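PDB 2PY2: antifreeze protein type II from Clupea harengus, which probably binds to ice crystals in a calcium-dependent way and halts their growth, so protecting herring from freezing, on a C-type lectin scaffold. Local coordinates for residues S62-T67 with C100-N105. Sequence-based numbering, arbitrary orientation.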
ATOM      1  N   SER A  62      -5.703  -1.417  -4.386  1.00 11.22           N
ATOM      2  CA  SER A  62      -5.410  -0.305  -3.491  1.00 10.51           C
ATOM      3  C   SER A  62      -3.941   0.134  -3.477  1.00  9.70           C
ATOM      4  O   SER A  62      -3.040  -0.673  -3.666  1.00 10.15           O
ATOM      5  CB  SER A  62      -5.795  -0.702  -2.063  1.00 12.54           C
ATOM      6  OG  SER A  62      -7.160  -1.084  -1.962  1.00 11.18           O
ATOM      7  N   TRP A  63      -3.722   1.425  -3.251  1.00  9.40           N
ATOM      8  CA  TRP A  63      -2.369   1.965  -3.148  1.00  7.93           C
ATOM      9  C   TRP A  63      -1.778   1.580  -1.793  1.00  9.00           C
ATOM     10  O   TRP A  63      -2.488   1.573  -0.783  1.00 10.12           O
ATOM     11  CB  TRP A  63      -2.398   3.497  -3.167  1.00  7.61           C
ATOM     12  CG  TRP A  63      -2.612   4.128  -4.480  1.00  8.22           C
ATOM     13  CD1 TRP A  63      -3.540   5.078  -4.790  1.00  7.98           C
ATOM     14  CD2 TRP A  63      -1.831   3.927  -5.654  1.00  9.21           C
ATOM     15  NE1 TRP A  63      -3.385   5.480  -6.090  1.00  9.70           N
ATOM     16  CE2 TRP A  63      -2.339   4.792  -6.644  1.00 11.01           C
ATOM     17  CE3 TRP A  63      -0.745   3.100  -5.967  1.00 11.35           C
ATOM     18  CZ2 TRP A  63      -1.798   4.859  -7.929  1.00 10.49           C
ATOM     19  CZ3 TRP A  63      -0.207   3.166  -7.247  1.00 11.22           C
ATOM     20  CH2 TRP A  63      -0.735   4.041  -8.209  1.00 11.95           C
ATOM     21  N   ILE A  64      -0.489   1.255  -1.778  1.00  8.81           N
ATOM     22  CA  ILE A  64       0.220   1.017  -0.540  1.00  8.67           C
ATOM     23  C   ILE A  64       1.430   1.962  -0.607  1.00  9.64           C
ATOM     24  O   ILE A  64       1.697   2.550  -1.654  1.00 10.78           O
ATOM     25  CB  ILE A  64       0.614  -0.470  -0.299  1.00  7.90           C
ATOM     26  CG1 ILE A  64       1.313  -1.080  -1.501  1.00 11.11           C
ATOM     27  CG2 ILE A  64      -0.640  -1.251   0.091  1.00  9.01           C
ATOM     28  CD1 ILE A  64       1.776  -2.518  -1.217  1.00 13.80           C
ATOM     29  N   GLY A  65       2.150   2.109   0.496  1.00  9.66           N
ATOM     30  CA  GLY A  65       3.226   3.090   0.540  1.00 11.62           C
ATOM     31  C   GLY A  65       4.608   2.847  -0.012  1.00 12.48           C
ATOM     32  O   GLY A  65       5.569   3.411   0.515  1.00 14.48           O
ATOM     33  N   GLY A  66       4.722   2.053  -1.070  1.00 12.30           N
ATOM     34  CA  GLY A  66       6.039   1.779  -1.618  1.00 13.73           C
ATOM     35  C   GLY A  66       6.244   2.327  -3.011  1.00 14.45           C
ATOM     36  O   GLY A  66       5.306   2.392  -3.799  1.00 13.55           O
ATOM     37  N   THR A  67       7.469   2.755  -3.308  1.00 13.49           N
ATOM     38  CA  THR A  67       7.786   3.276  -4.632  1.00 14.08           C
ATOM     39  C   THR A  67       9.285   3.195  -4.898  1.00 12.48           C
ATOM     40  O   THR A  67      10.077   3.080  -3.965  1.00 11.88           O
ATOM     41  CB  THR A  67       7.373   4.776  -4.811  1.00 17.80           C
ATOM     42  OG1 THR A  67       8.475   5.618  -4.459  1.00 20.39           O
ATOM     43  CG2 THR A  67       6.177   5.144  -3.931  1.00 20.23           C
ATOM     44  N   CYS A 100       6.001   3.908 -11.021  1.00 12.94           N
ATOM     45  CA  CYS A 100       6.804   3.607  -9.848  1.00 12.57           C
ATOM     46  C   CYS A 100       6.161   3.470  -8.469  1.00 11.78           C
ATOM     47  O   CYS A 100       6.877   3.305  -7.480  1.00 11.60           O
ATOM     48  CB  CYS A 100       7.942   4.639  -9.789  1.00 14.27           C
ATOM     49  SG  CYS A 100       7.349   6.366  -9.714  1.00 18.41           S
ATOM     50  N   CYS A 101       4.828   3.517  -8.397  1.00 10.58           N
ATOM     51  CA  CYS A 101       4.107   3.399  -7.128  1.00  9.79           C
ATOM     52  C   CYS A 101       3.490   2.005  -7.007  1.00  8.20           C
ATOM     53  O   CYS A 101       2.967   1.487  -7.983  1.00 10.91           O
ATOM     54  CB  CYS A 101       3.011   4.471  -7.061  1.00 12.34           C
ATOM     55  SG  CYS A 101       3.677   6.140  -6.735  1.00 18.06           S
ATOM     56  N   ILE A 102       3.552   1.405  -5.818  1.00  9.43           N
ATOM     57  CA  ILE A 102       3.010   0.048  -5.638  1.00  9.31           C
ATOM     58  C   ILE A 102       1.514  -0.007  -5.381  1.00  9.57           C
ATOM     59  O   ILE A 102       1.007   0.626  -4.460  1.00  9.94           O
ATOM     60  CB  ILE A 102       3.692  -0.710  -4.474  1.00 10.04           C
ATOM     61  CG1 ILE A 102       5.199  -0.814  -4.716  1.00 11.81           C
ATOM     62  CG2 ILE A 102       3.119  -2.135  -4.373  1.00  9.76           C
ATOM     63  CD1 ILE A 102       5.948  -1.534  -3.595  1.00 10.28           C
ATOM     64  N   GLN A 103       0.826  -0.795  -6.199  1.00  9.51           N
ATOM     65  CA  GLN A 103      -0.610  -1.005  -6.084  1.00  9.13           C
ATOM     66  C   GLN A 103      -0.787  -2.478  -5.715  1.00 10.09           C
ATOM     67  O   GLN A 103      -0.159  -3.343  -6.331  1.00 11.91           O
ATOM     68  CB  GLN A 103      -1.300  -0.753  -7.429  1.00 10.12           C
ATOM     69  CG  GLN A 103      -2.806  -0.869  -7.347  1.00 11.69           C
ATOM     70  CD  GLN A 103      -3.493  -0.814  -8.705  1.00 13.02           C
ATOM     71  OE1 GLN A 103      -4.707  -0.939  -8.781  1.00 15.43           O
ATOM     72  NE2 GLN A 103      -2.719  -0.633  -9.779  1.00 13.70           N
ATOM     73  N   MET A 104      -1.622  -2.764  -4.722  1.00 10.73           N
ATOM     74  CA  MET A 104      -1.873  -4.158  -4.335  1.00 10.84           C
ATOM     75  C   MET A 104      -3.271  -4.601  -4.812  1.00 12.14           C
ATOM     76  O   MET A 104      -4.044  -3.789  -5.334  1.00  9.12           O
ATOM     77  CB  MET A 104      -1.757  -4.335  -2.813  1.00 12.44           C
ATOM     78  CG  MET A 104      -2.911  -3.760  -1.999  1.00 16.77           C
ATOM     79  SD  MET A 104      -2.796  -4.230  -0.247  1.00 22.77           S
ATOM     80  CE  MET A 104      -3.511  -5.918  -0.312  1.00 18.20           C
ATOM     81  N   ASN A 105      -3.596  -5.886  -4.635  1.00 11.93           N
ATOM     82  CA  ASN A 105      -4.895  -6.424  -5.070  1.00 11.52           C
ATOM     83  C   ASN A 105      -5.128  -6.235  -6.568  1.00 11.85           C
ATOM     84  O   ASN A 105      -6.255  -6.006  -6.998  1.00 11.74           O
ATOM     85  CB  ASN A 105      -6.048  -5.747  -4.323  1.00 12.16           C
ATOM     86  CG  ASN A 105      -6.375  -6.418  -3.003  1.00 13.39           C
ATOM     87  OD1 ASN A 105      -7.123  -5.869  -2.181  1.00 17.11           O
ATOM     88  ND2 ASN A 105      -5.831  -7.612  -2.792  1.00 12.80           N
TER
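Ser62 O takes the backbone N-H of Met104 at 2.7 Å, almost straight (169°), and Gln103 CA adds a C-H...O contact to the same oxygen. Ser62 N returns a bond to Met104 O, closing an antiparallel hydrogen-bonded pair. Next along, Ile64 N reaches Ile102 O; then the chain turns at Gly65, and Ile102 N bonds Gly66 O instead. This two-residue shift in register is a beta bulge, bringing Thr67 opposite Cys101.

The side chains of Trp63, Gln103, Cys101 and Thr67 share one face. With CG anti to its carbonyl carbon (chi1 -77°), Trp63 turns one edge of its six-membered ring to Cys101 and Ile102: CE3 meets Ile102 O near the ring plane at 3.4 Å, and CZ3 lies 3.5 Å from Cys101 CB. Ile64 and Met104 meet at about a right angle, CG2 against SD at 3.7 Å, while Ile64 CD1 presses tightly on Ile102 CG2 (3.5 Å).

Disulfides to Cys69 and Cys117 tie Cys100 and Cys101 to neighbouring loops of this C-type lectin fold. Strand 62-64 runs between strands 101-106 and 121-128, the rings of Trp25 and His121 meet Trp63 edge-to-face, and helix 45-52 packs against Met104.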